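Glycoside hydrolase, GH17 family (Formosa sp. Hel1_33_131, PDB 6FCG) probably hydrolyses internal beta-1,3-glucosidic linkages of laminarin, acting as a bacterial endo-laminarinase of glycoside hydrolase family 17. Local coordinates at residues D42-S47 with V161-V166; Y116-A121 with Y237-T242; G167-V172 with I303-W308. One frame throughout, in Å; residues are numbered along the deposited sequence.

Interaction 1 (D42-S47 with V161-V166)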
ATOM      1  N   ASP A  42      47.375  28.405   5.996  1.00 37.12           N
ATOM      2  CA  ASP A  42      48.118  27.409   6.789  1.00 34.79           C
ATOM      3  C   ASP A  42      47.214  26.303   7.328  1.00 32.43           C
ATOM      4  O   ASP A  42      47.640  25.177   7.499  1.00 31.13           O
ATOM      5  CB  ASP A  42      48.824  28.074   7.995  1.00 34.89           C
ATOM      6  CG  ASP A  42      49.759  29.229   7.601  1.00 35.78           C
ATOM      7  OD1 ASP A  42      50.569  29.056   6.649  1.00 37.34           O
ATOM      8  OD2 ASP A  42      49.709  30.296   8.289  1.00 33.61           O
ATOM      9  N   ILE A  43      45.984  26.666   7.661  1.00 32.91           N
ATOM     10  CA  ILE A  43      45.058  25.803   8.394  1.00 32.72           C
ATOM     11  C   ILE A  43      44.281  24.833   7.491  1.00 31.90           C
ATOM     12  O   ILE A  43      44.128  23.646   7.801  1.00 29.69           O
ATOM     13  CB  ILE A  43      44.048  26.684   9.162  1.00 34.31           C
ATOM     14  CG1 ILE A  43      44.768  27.363  10.313  1.00 34.85           C
ATOM     15  CG2 ILE A  43      42.873  25.862   9.698  1.00 37.42           C
ATOM     16  CD1 ILE A  43      43.948  28.451  10.963  1.00 38.35           C
ATOM     17  N   LEU A  44      43.745  25.364   6.396  1.00 30.59           N
ATOM     18  CA  LEU A  44      42.880  24.579   5.560  1.00 28.98           C
ATOM     19  C   LEU A  44      43.702  23.535   4.821  1.00 31.38           C
ATOM     20  O   LEU A  44      44.752  23.839   4.249  1.00 29.37           O
ATOM     21  CB  LEU A  44      42.096  25.461   4.600  1.00 27.70           C
ATOM     22  CG  LEU A  44      41.124  26.458   5.248  1.00 26.77           C
ATOM     23  CD1 LEU A  44      40.499  27.353   4.186  1.00 25.64           C
ATOM     24  CD2 LEU A  44      40.049  25.765   6.047  1.00 27.03           C
ATOM     25  N   GLY A  45      43.232  22.285   4.856  1.00 33.51           N
ATOM     26  CA  GLY A  45      43.928  21.171   4.196  1.00 35.68           C
ATOM     27  C   GLY A  45      45.067  20.567   4.987  1.00 35.19           C
ATOM     28  O   GLY A  45      45.824  19.764   4.463  1.00 38.74           O
ATOM     29  N   ASN A  46      45.183  20.974   6.243  1.00 34.12           N
ATOM     30  CA  ASN A  46      46.261  20.584   7.093  1.00 32.84           C
ATOM     31  C   ASN A  46      45.645  19.745   8.177  1.00 31.18           C
ATOM     32  O   ASN A  46      44.871  20.260   8.973  1.00 30.30           O
ATOM     33  CB  ASN A  46      46.918  21.839   7.675  1.00 32.74           C
ATOM     34  CG  ASN A  46      48.113  21.532   8.603  1.00 33.76           C
ATOM     35  OD1 ASN A  46      48.241  20.449   9.210  1.00 31.08           O
ATOM     36  ND2 ASN A  46      48.977  22.518   8.732  1.00 32.34           N
ATOM     37  N   SER A  47      46.014  18.464   8.239  1.00 30.67           N
ATOM     38  CA  SER A  47      45.378  17.527   9.176  1.00 31.98           C
ATOM     39  C   SER A  47      45.736  17.728  10.652  1.00 32.86           C
ATOM     40  O   SER A  47      45.113  17.123  11.508  1.00 32.84           O
ATOM     41  CB  SER A  47      45.653  16.094   8.758  1.00 32.98           C
ATOM     42  OG  SER A  47      47.025  15.824   8.845  1.00 34.64           O
ATOM     43  N   VAL A 161      38.883  34.334  13.899  1.00 26.31           N
ATOM     44  CA  VAL A 161      38.171  34.320  12.613  1.00 25.82           C
ATOM     45  C   VAL A 161      39.171  34.300  11.452  1.00 25.75           C
ATOM     46  O   VAL A 161      39.880  35.280  11.228  1.00 24.96           O
ATOM     47  CB  VAL A 161      37.241  35.542  12.478  1.00 25.50           C
ATOM     48  CG1 VAL A 161      36.600  35.597  11.102  1.00 25.75           C
ATOM     49  CG2 VAL A 161      36.174  35.499  13.554  1.00 25.36           C
ATOM     50  N   LYS A 162      39.217  33.186  10.735  1.00 25.02           N
ATOM     51  CA  LYS A 162      40.100  33.029   9.579  1.00 25.02           C
ATOM     52  C   LYS A 162      39.413  32.996   8.221  1.00 23.56           C
ATOM     53  O   LYS A 162      40.090  33.096   7.208  1.00 23.60           O
ATOM     54  CB  LYS A 162      40.899  31.746   9.731  1.00 25.58           C
ATOM     55  CG  LYS A 162      41.708  31.702  10.999  1.00 26.73           C
ATOM     56  CD  LYS A 162      42.793  32.778  11.021  1.00 27.49           C
ATOM     57  CE  LYS A 162      43.230  33.118  12.436  1.00 27.91           C
ATOM     58  NZ  LYS A 162      43.977  34.388  12.393  1.00 29.13           N
ATOM     59  N   VAL A 163      38.091  32.839   8.205  1.00 23.16           N
ATOM     60  CA  VAL A 163      37.320  32.749   6.966  1.00 22.72           C
ATOM     61  C   VAL A 163      35.962  33.396   7.179  1.00 20.29           C
ATOM     62  O   VAL A 163      35.337  33.239   8.230  1.00 18.07           O
ATOM     63  CB  VAL A 163      37.125  31.265   6.509  1.00 24.81           C
ATOM     64  CG1 VAL A 163      36.198  31.162   5.280  1.00 25.58           C
ATOM     65  CG2 VAL A 163      38.442  30.573   6.190  1.00 23.60           C
ATOM     66  N   ILE A 164      35.516  34.134   6.161  1.00 19.37           N
ATOM     67  CA  ILE A 164      34.106  34.494   6.045  1.00 18.22           C
ATOM     68  C   ILE A 164      33.509  33.765   4.843  1.00 17.18           C
ATOM     69  O   ILE A 164      34.037  33.846   3.756  1.00 16.30           O
ATOM     70  CB  ILE A 164      33.893  35.985   5.914  1.00 18.13           C
ATOM     71  CG1 ILE A 164      34.424  36.696   7.152  1.00 17.60           C
ATOM     72  CG2 ILE A 164      32.403  36.281   5.753  1.00 18.91           C
ATOM     73  CD1 ILE A 164      34.339  38.207   7.104  1.00 18.70           C
ATOM     74  N   ALA A 165      32.410  33.061   5.082  1.00 16.79           N
ATOM     75  CA  ALA A 165      31.635  32.397   4.037  1.00 17.08           C
ATOM     76  C   ALA A 165      30.388  33.203   3.738  1.00 17.55           C
ATOM     77  O   ALA A 165      29.561  33.443   4.644  1.00 18.56           O
ATOM     78  CB  ALA A 165      31.246  31.011   4.487  1.00 17.18           C
ATOM     79  N   VAL A 166      30.256  33.643   2.492  1.00 17.95           N
ATOM     80  CA  VAL A 166      29.076  34.384   2.021  1.00 18.71           C
ATOM     81  C   VAL A 166      28.026  33.392   1.562  1.00 19.16           C
ATOM     82  O   VAL A 166      28.105  32.845   0.457  1.00 20.77           O
ATOM     83  CB  VAL A 166      29.449  35.309   0.854  1.00 18.17           C
ATOM     84  CG1 VAL A 166      28.220  36.052   0.343  1.00 18.24           C
ATOM     85  CG2 VAL A 166      30.500  36.303   1.291  1.00 18.20           C
TER
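Ile43, the last residue of helix 40-43, and Leu44 just after it pack on Lys162 and Val163 at the start of strand 161-168, and everything that touches across this contact is carbon. Ile43 uses the end of its chain: CD1 lies 3.9 Å from CG of Lys162, and the two side chains cross at about a right angle. Next to them, CD1 of Leu44 stands 4.3 Å from CG2 of Val163. Two successive strand residues can face the same partner probably because the backbone of Lys162 departs from extended geometry (psi -13°), after which Val163 returns to it.

The polar end of Lys162 goes elsewhere. Its chain bends at chi2 and leads the amine away from 42-47, to hydrogen bonds with the carbonyl oxygens of Pro158 and Val38.

Further hydrogen bonds shape 42-47 itself. Ile43 to Asn46 form a type II beta turn, with Gly45 at positive phi and Asn46 N bonded to Ile43 O at 3.3 Å. The amide of Asn46 reaches back to the helix end, ND2 to Asp42 O at 3.2 Å; the acceptor lies close to the amide plane, with an N-H...O angle of 155°. Ser346 OG takes part too, bonded to Gly45 N.

Trp206 and Tyr237 also pack against Leu44, and Tyr116 and Tyr49 against Ile43. Together they close off the N-terminal ends of the parallel strands with a largely aromatic and aliphatic layer, the bottom of a TIM barrel, here covered by the segment that precedes the first strand.

Interaction 2 (Y116-A121 with Y237-T242)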
ATOM      1  N   TYR A 116      39.986  28.016  15.882  1.00 23.23           N
ATOM      2  CA  TYR A 116      39.715  28.980  14.817  1.00 22.85           C
ATOM      3  C   TYR A 116      38.310  28.847  14.289  1.00 22.35           C
ATOM      4  O   TYR A 116      37.630  27.852  14.545  1.00 22.99           O
ATOM      5  CB  TYR A 116      40.697  28.770  13.700  1.00 24.36           C
ATOM      6  CG  TYR A 116      42.104  28.894  14.196  1.00 25.52           C
ATOM      7  CD1 TYR A 116      42.643  30.134  14.510  1.00 25.20           C
ATOM      8  CD2 TYR A 116      42.884  27.770  14.395  1.00 26.41           C
ATOM      9  CE1 TYR A 116      43.930  30.249  14.982  1.00 26.71           C
ATOM     10  CE2 TYR A 116      44.183  27.875  14.858  1.00 27.00           C
ATOM     11  CZ  TYR A 116      44.707  29.114  15.138  1.00 27.19           C
ATOM     12  OH  TYR A 116      45.990  29.195  15.619  1.00 27.79           O
ATOM     13  N   MET A 117      37.856  29.874  13.588  1.00 23.40           N
ATOM     14  CA  MET A 117      36.475  29.932  13.108  1.00 24.57           C
ATOM     15  C   MET A 117      36.322  30.346  11.652  1.00 22.10           C
ATOM     16  O   MET A 117      36.951  31.290  11.195  1.00 21.17           O
ATOM     17  CB  MET A 117      35.653  30.871  13.968  1.00 27.85           C
ATOM     18  CG  MET A 117      34.156  30.814  13.660  1.00 31.44           C
ATOM     19  SD  MET A 117      33.022  31.598  14.865  1.00 34.73           S
ATOM     20  CE  MET A 117      33.678  30.998  16.408  1.00 30.42           C
ATOM     21  N   MET A 118      35.473  29.597  10.939  1.00 21.95           N
ATOM     22  CA  MET A 118      34.908  29.950   9.622  1.00 21.09           C
ATOM     23  C   MET A 118      33.544  30.544   9.899  1.00 19.51           C
ATOM     24  O   MET A 118      32.658  29.827  10.329  1.00 19.62           O
ATOM     25  CB  MET A 118      34.786  28.694   8.774  1.00 22.76           C
ATOM     26  CG  MET A 118      34.150  28.874   7.399  1.00 25.73           C
ATOM     27  SD  MET A 118      33.923  27.281   6.552  1.00 27.74           S
ATOM     28  CE  MET A 118      32.953  27.834   5.164  1.00 30.19           C
ATOM     29  N   VAL A 119      33.388  31.863   9.723  1.00 19.76           N
ATOM     30  CA  VAL A 119      32.142  32.557  10.078  1.00 19.34           C
ATOM     31  C   VAL A 119      31.231  32.643   8.884  1.00 19.51           C
ATOM     32  O   VAL A 119      31.605  33.148   7.840  1.00 18.67           O
ATOM     33  CB  VAL A 119      32.377  33.961  10.607  1.00 19.71           C
ATOM     34  CG1 VAL A 119      31.065  34.713  10.770  1.00 20.24           C
ATOM     35  CG2 VAL A 119      33.070  33.905  11.940  1.00 20.67           C
ATOM     36  N   GLY A 120      30.012  32.153   9.065  1.00 19.87           N
ATOM     37  CA  GLY A 120      28.977  32.184   8.045  1.00 18.83           C
ATOM     38  C   GLY A 120      28.127  33.419   8.156  1.00 18.00           C
ATOM     39  O   GLY A 120      27.587  33.738   9.223  1.00 16.90           O
ATOM     40  N   ALA A 121      28.052  34.132   7.039  1.00 18.12           N
ATOM     41  CA  ALA A 121      27.127  35.239   6.866  1.00 17.93           C
ATOM     42  C   ALA A 121      25.985  34.650   6.052  1.00 17.80           C
ATOM     43  O   ALA A 121      26.215  34.163   4.928  1.00 17.36           O
ATOM     44  CB  ALA A 121      27.795  36.375   6.115  1.00 17.20           C
ATOM     45  N   TYR A 237      38.827  30.396  -1.955  1.00 23.41           N
ATOM     46  CA  TYR A 237      38.649  28.959  -2.199  1.00 22.08           C
ATOM     47  C   TYR A 237      37.168  28.601  -2.347  1.00 21.00           C
ATOM     48  O   TYR A 237      36.309  29.436  -2.089  1.00 19.88           O
ATOM     49  CB  TYR A 237      39.288  28.151  -1.062  1.00 22.70           C
ATOM     50  CG  TYR A 237      38.481  28.065   0.239  1.00 22.35           C
ATOM     51  CD1 TYR A 237      38.514  29.080   1.170  1.00 23.26           C
ATOM     52  CD2 TYR A 237      37.720  26.935   0.541  1.00 22.62           C
ATOM     53  CE1 TYR A 237      37.806  28.981   2.365  1.00 24.07           C
ATOM     54  CE2 TYR A 237      37.014  26.828   1.722  1.00 22.46           C
ATOM     55  CZ  TYR A 237      37.048  27.854   2.630  1.00 23.29           C
ATOM     56  OH  TYR A 237      36.354  27.761   3.826  1.00 24.16           O
ATOM     57  N   LEU A 238      36.892  27.346  -2.719  1.00 20.50           N
ATOM     58  CA  LEU A 238      35.535  26.822  -2.845  1.00 21.15           C
ATOM     59  C   LEU A 238      35.219  25.895  -1.687  1.00 20.85           C
ATOM     60  O   LEU A 238      35.896  24.895  -1.495  1.00 22.85           O
ATOM     61  CB  LEU A 238      35.350  26.054  -4.160  1.00 22.81           C
ATOM     62  CG  LEU A 238      35.213  26.873  -5.456  1.00 24.29           C
ATOM     63  CD1 LEU A 238      36.549  27.475  -5.889  1.00 25.49           C
ATOM     64  CD2 LEU A 238      34.675  26.003  -6.579  1.00 25.25           C
ATOM     65  N   SER A 239      34.161  26.216  -0.943  1.00 20.59           N
ATOM     66  CA  SER A 239      33.647  25.374   0.138  1.00 20.01           C
ATOM     67  C   SER A 239      32.433  24.550  -0.412  1.00 19.93           C
ATOM     68  O   SER A 239      31.366  25.086  -0.689  1.00 20.33           O
ATOM     69  CB  SER A 239      33.259  26.237   1.336  1.00 19.36           C
ATOM     70  OG  SER A 239      32.915  25.451   2.450  1.00 18.02           O
ATOM     71  N   VAL A 240      32.634  23.249  -0.562  1.00 19.58           N
ATOM     72  CA  VAL A 240      31.759  22.379  -1.318  1.00 19.94           C
ATOM     73  C   VAL A 240      31.044  21.423  -0.397  1.00 21.02           C
ATOM     74  O   VAL A 240      31.686  20.781   0.452  1.00 21.94           O
ATOM     75  CB  VAL A 240      32.580  21.569  -2.334  1.00 19.08           C
ATOM     76  CG1 VAL A 240      31.742  20.493  -2.989  1.00 18.92           C
ATOM     77  CG2 VAL A 240      33.144  22.507  -3.379  1.00 18.94           C
ATOM     78  N   HIS A 241      29.737  21.276  -0.600  1.00 20.98           N
ATOM     79  CA  HIS A 241      28.948  20.278   0.149  1.00 21.97           C
ATOM     80  C   HIS A 241      28.589  19.067  -0.713  1.00 20.67           C
ATOM     81  O   HIS A 241      28.184  19.240  -1.861  1.00 19.55           O
ATOM     82  CB  HIS A 241      27.631  20.870   0.677  1.00 22.58           C
ATOM     83  CG  HIS A 241      27.793  22.125   1.483  1.00 23.34           C
ATOM     84  ND1 HIS A 241      26.726  22.716   2.126  1.00 23.23           N
ATOM     85  CD2 HIS A 241      28.877  22.887   1.772  1.00 22.81           C
ATOM     86  CE1 HIS A 241      27.141  23.792   2.764  1.00 22.52           C
ATOM     87  NE2 HIS A 241      28.441  23.921   2.564  1.00 23.11           N
ATOM     88  N   THR A 242      28.639  17.874  -0.104  1.00 19.75           N
ATOM     89  CA  THR A 242      28.184  16.643  -0.747  1.00 19.14           C
ATOM     90  C   THR A 242      27.566  15.722   0.283  1.00 18.71           C
ATOM     91  O   THR A 242      28.129  15.549   1.360  1.00 19.42           O
ATOM     92  CB  THR A 242      29.334  15.939  -1.483  1.00 18.58           C
ATOM     93  OG1 THR A 242      28.894  14.669  -1.954  1.00 17.17           O
ATOM     94  CG2 THR A 242      30.543  15.746  -0.578  1.00 19.59           C
TER
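Tyr237 meets Met118 through its hydroxyl: OH lies 3.7 Å from Met118 SD and equally far from Met118 CE. The thioether therefore passes the outer end of the phenol rather than the face of the ring. Met118 gets there fully stretched, with CG anti to the backbone N (chi1 177°) and the chain extended all the way to its methyl, so that it spans much of the gap between backbones whose nearest CA atoms, in Met118 and Ser239, are 10.6 Å apart. The Tyr237 ring also meets that of His302, their planes at about 70°, while the backbone carbonyl oxygen of Tyr237 accepts a hydrogen bond from Thr208 OG1.

Leu238 points out of the barrel. Ser239 turns back in, and its OG is 3.6 Å from CE of Met118, a van der Waals contact; the polar partner of this hydroxyl is Ser210 OG on strand 206-212. The methyl end of Met118 thus rests against two hydroxyl oxygens at once. Val240 again faces outward. The ring of His241 is hydrogen-bonded through NE2 to the same Ser210 OG.

Strands 116-121 and 238-241 are not neighbours: 161-168 and 206-212 lie between them in the parallel sheet. The contact accordingly runs through the barrel interior, where Val163, Ala165, Arg87 and Phe348 also touch Met118. On the outer side of the same strand, Met117 packs under helix 95-109.

Interaction 3 (G167-V172 with I303-W308); sequences GNEAMV and IGETGW
Asn168 carries CG anti to its backbone nitrogen (chi1 176°), which swings the amide toward Glu305, whose own chain is extended beyond CG. Glu169 comes from beside them: its backbone is in the left-handed helical region, CG is anti to the carbonyl carbon, and the straight remainder of the chain carries the carboxylate inward.

Asn168 OD1 and Glu305 OE2 stand 3.6 Å apart. These two oxygens are not hydrogen-bonded to each other; Arg87 bridges them, NH2 to Asn168 OD1 and NH1 in a salt bridge to Glu305 OE2, and probably holds them close. The amide and carboxylate planes are only 19° apart, although the two side chains cross at about a right angle. Glu305 OE2 is also bonded to Tyr89 OH, and OE1 to Tyr243 OH, so both oxygens of this buried carboxylate are held and its rotation is probably restricted.

The two glutamates approach at the other oxygen, Glu169 OE2 to Glu305 OE1 at 4.1 Å, with their planes turned 31° against each other. Glu169 OE2 is hydrogen-bonded to His241 ND1. The carboxyl carbons, CD of Glu169 and CD of Glu305, are 5.4 Å apart, a spacing suited to a retaining glycosidase. An Asn-Glu pair at the C-terminal end of the fourth strand and a glutamate at the seventh are the signature of clan GH-A, to which family 17 belongs, consistent with Glu169 as acid/base and Glu305 as nucleophile.

The pair sits at the C-terminal ends of strands 161-168 and 301-305, with strands 206-212 and 238-241 between them in the sheet. Farther along, Trp308 packs against helices 244-250 and 266-294, while Thr306 touches helix 326-342.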
ATOM      1  N   GLY A 167      27.081  33.118   2.436  1.00 20.41           N
ATOM      2  CA  GLY A 167      25.994  32.194   2.136  1.00 21.98           C
ATOM      3  C   GLY A 167      26.221  30.743   2.519  1.00 21.13           C
ATOM      4  O   GLY A 167      27.353  30.265   2.637  1.00 23.14           O
ATOM      5  N   ASN A 168      25.117  30.059   2.770  1.00 19.50           N
ATOM      6  CA  ASN A 168      25.130  28.644   3.018  1.00 19.53           C
ATOM      7  C   ASN A 168      24.059  27.951   2.194  1.00 19.68           C
ATOM      8  O   ASN A 168      22.850  27.972   2.544  1.00 19.10           O
ATOM      9  CB  ASN A 168      24.900  28.318   4.508  1.00 19.79           C
ATOM     10  CG  ASN A 168      24.818  26.812   4.741  1.00 18.59           C
ATOM     11  OD1 ASN A 168      25.800  26.118   4.598  1.00 18.32           O
ATOM     12  ND2 ASN A 168      23.658  26.317   5.067  1.00 17.87           N
ATOM     13  N   GLU A 169      24.513  27.303   1.134  1.00 20.12           N
ATOM     14  CA  GLU A 169      23.627  26.652   0.172  1.00 20.87           C
ATOM     15  C   GLU A 169      22.673  27.679  -0.424  1.00 19.62           C
ATOM     16  O   GLU A 169      21.540  27.362  -0.801  1.00 19.83           O
ATOM     17  CB  GLU A 169      22.897  25.436   0.784  1.00 22.18           C
ATOM     18  CG  GLU A 169      23.817  24.239   0.950  1.00 23.86           C
ATOM     19  CD  GLU A 169      23.184  23.044   1.658  1.00 27.43           C
ATOM     20  OE1 GLU A 169      21.951  23.039   1.760  1.00 31.48           O
ATOM     21  OE2 GLU A 169      23.899  22.116   2.116  1.00 30.04           O
ATOM     22  N   ALA A 170      23.157  28.903  -0.540  1.00 17.82           N
ATOM     23  CA  ALA A 170      22.303  29.982  -0.939  1.00 17.86           C
ATOM     24  C   ALA A 170      22.047  30.045  -2.443  1.00 17.10           C
ATOM     25  O   ALA A 170      21.182  30.790  -2.848  1.00 17.15           O
ATOM     26  CB  ALA A 170      22.870  31.305  -0.417  1.00 17.84           C
ATOM     27  N   MET A 171      22.813  29.309  -3.241  1.00 17.31           N
ATOM     28  CA  MET A 171      22.662  29.280  -4.705  1.00 18.83           C
ATOM     29  C   MET A 171      21.998  28.015  -5.226  1.00 18.40           C
ATOM     30  O   MET A 171      21.561  27.974  -6.373  1.00 18.97           O
ATOM     31  CB  MET A 171      24.027  29.402  -5.401  1.00 18.51           C
ATOM     32  CG  MET A 171      24.708  30.740  -5.182  1.00 20.63           C
ATOM     33  SD  MET A 171      26.331  30.897  -5.978  1.00 21.75           S
ATOM     34  CE  MET A 171      27.254  29.732  -4.991  1.00 22.13           C
ATOM     35  N   VAL A 172      21.884  26.998  -4.395  1.00 18.73           N
ATOM     36  CA  VAL A 172      21.316  25.737  -4.872  1.00 20.82           C
ATOM     37  C   VAL A 172      19.803  25.897  -5.154  1.00 20.42           C
ATOM     38  O   VAL A 172      19.056  26.404  -4.311  1.00 19.05           O
ATOM     39  CB  VAL A 172      21.611  24.573  -3.884  1.00 22.02           C
ATOM     40  CG1 VAL A 172      20.643  24.540  -2.688  1.00 23.36           C
ATOM     41  CG2 VAL A 172      21.594  23.241  -4.599  1.00 20.91           C
ATOM     42  N   ILE A 303      35.948  20.707   1.735  1.00 23.39           N
ATOM     43  CA  ILE A 303      34.609  20.217   2.031  1.00 22.97           C
ATOM     44  C   ILE A 303      34.030  21.019   3.183  1.00 21.29           C
ATOM     45  O   ILE A 303      34.423  20.872   4.332  1.00 21.36           O
ATOM     46  CB  ILE A 303      34.584  18.704   2.320  1.00 23.83           C
ATOM     47  CG1 ILE A 303      35.235  17.925   1.153  1.00 24.68           C
ATOM     48  CG2 ILE A 303      33.152  18.218   2.544  1.00 23.07           C
ATOM     49  CD1 ILE A 303      34.649  18.199  -0.228  1.00 25.56           C
ATOM     50  N   GLY A 304      33.061  21.853   2.850  1.00 20.80           N
ATOM     51  CA  GLY A 304      32.364  22.661   3.830  1.00 21.67           C
ATOM     52  C   GLY A 304      31.265  21.949   4.602  1.00 20.89           C
ATOM     53  O   GLY A 304      30.849  22.439   5.660  1.00 20.40           O
ATOM     54  N   GLU A 305      30.732  20.862   4.052  1.00 19.67           N
ATOM     55  CA  GLU A 305      29.677  20.150   4.730  1.00 20.13           C
ATOM     56  C   GLU A 305      29.489  18.757   4.144  1.00 19.61           C
ATOM     57  O   GLU A 305      29.304  18.595   2.954  1.00 19.74           O
ATOM     58  CB  GLU A 305      28.356  20.955   4.728  1.00 20.79           C
ATOM     59  CG  GLU A 305      27.499  20.761   5.989  1.00 22.23           C
ATOM     60  CD  GLU A 305      26.155  21.485   5.925  1.00 24.23           C
ATOM     61  OE1 GLU A 305      25.099  20.790   5.827  1.00 28.22           O
ATOM     62  OE2 GLU A 305      26.125  22.746   5.951  1.00 26.02           O
ATOM     63  N   THR A 306      29.547  17.760   5.011  1.00 19.26           N
ATOM     64  CA  THR A 306      29.016  16.432   4.721  1.00 18.70           C
ATOM     65  C   THR A 306      28.769  15.725   6.053  1.00 18.35           C
ATOM     66  O   THR A 306      29.385  16.069   7.056  1.00 18.87           O
ATOM     67  CB  THR A 306      29.944  15.603   3.825  1.00 18.37           C
ATOM     68  OG1 THR A 306      29.255  14.422   3.403  1.00 18.05           O
ATOM     69  CG2 THR A 306      31.225  15.194   4.564  1.00 18.94           C
ATOM     70  N   GLY A 307      27.887  14.741   6.055  1.00 18.28           N
ATOM     71  CA  GLY A 307      27.506  14.061   7.277  1.00 18.64           C
ATOM     72  C   GLY A 307      26.573  12.888   7.051  1.00 19.56           C
ATOM     73  O   GLY A 307      26.019  12.722   5.981  1.00 20.77           O
ATOM     74  N   TRP A 308      26.417  12.067   8.081  1.00 20.23           N
ATOM     75  CA  TRP A 308      25.612  10.853   8.015  1.00 19.70           C
ATOM     76  C   TRP A 308      24.915  10.630   9.367  1.00 19.33           C
ATOM     77  O   TRP A 308      25.559  10.302  10.345  1.00 19.79           O
ATOM     78  CB  TRP A 308      26.539   9.684   7.681  1.00 19.19           C
ATOM     79  CG  TRP A 308      25.875   8.471   7.224  1.00 18.63           C
ATOM     80  CD1 TRP A 308      25.157   7.585   7.991  1.00 19.03           C
ATOM     81  CD2 TRP A 308      25.861   7.956   5.904  1.00 18.14           C
ATOM     82  NE1 TRP A 308      24.700   6.554   7.219  1.00 18.81           N
ATOM     83  CE2 TRP A 308      25.102   6.763   5.927  1.00 18.55           C
ATOM     84  CE3 TRP A 308      26.401   8.384   4.698  1.00 18.41           C
ATOM     85  CZ2 TRP A 308      24.886   5.992   4.797  1.00 18.45           C
ATOM     86  CZ3 TRP A 308      26.183   7.627   3.569  1.00 18.77           C
ATOM     87  CH2 TRP A 308      25.432   6.438   3.626  1.00 19.42           C
TER

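The three contacts follow the inside of one parallel barrel from bottom to top. Interaction 1 lies at the N-terminal ends of the strands, interaction 2 midway and interaction 3 at the C-terminal ends. The centres of interactions 1 and 2 are about 8 Å apart, those of interactions 2 and 3 also about 8 Å, and those of interactions 1 and 3 about 15 Å. Strand 161-168 serves both 1 and 3, and pairs with strand 116-121 of interaction 2; strands 238-241 and 301-305 are likewise neighbours. Along the chain, interaction 2 interlocks with each of the others, whereas 1 closes before 3 opens. An apolar base thus gives way to a mixed middle, a thioether among hydroxyls, and then to the probable active site.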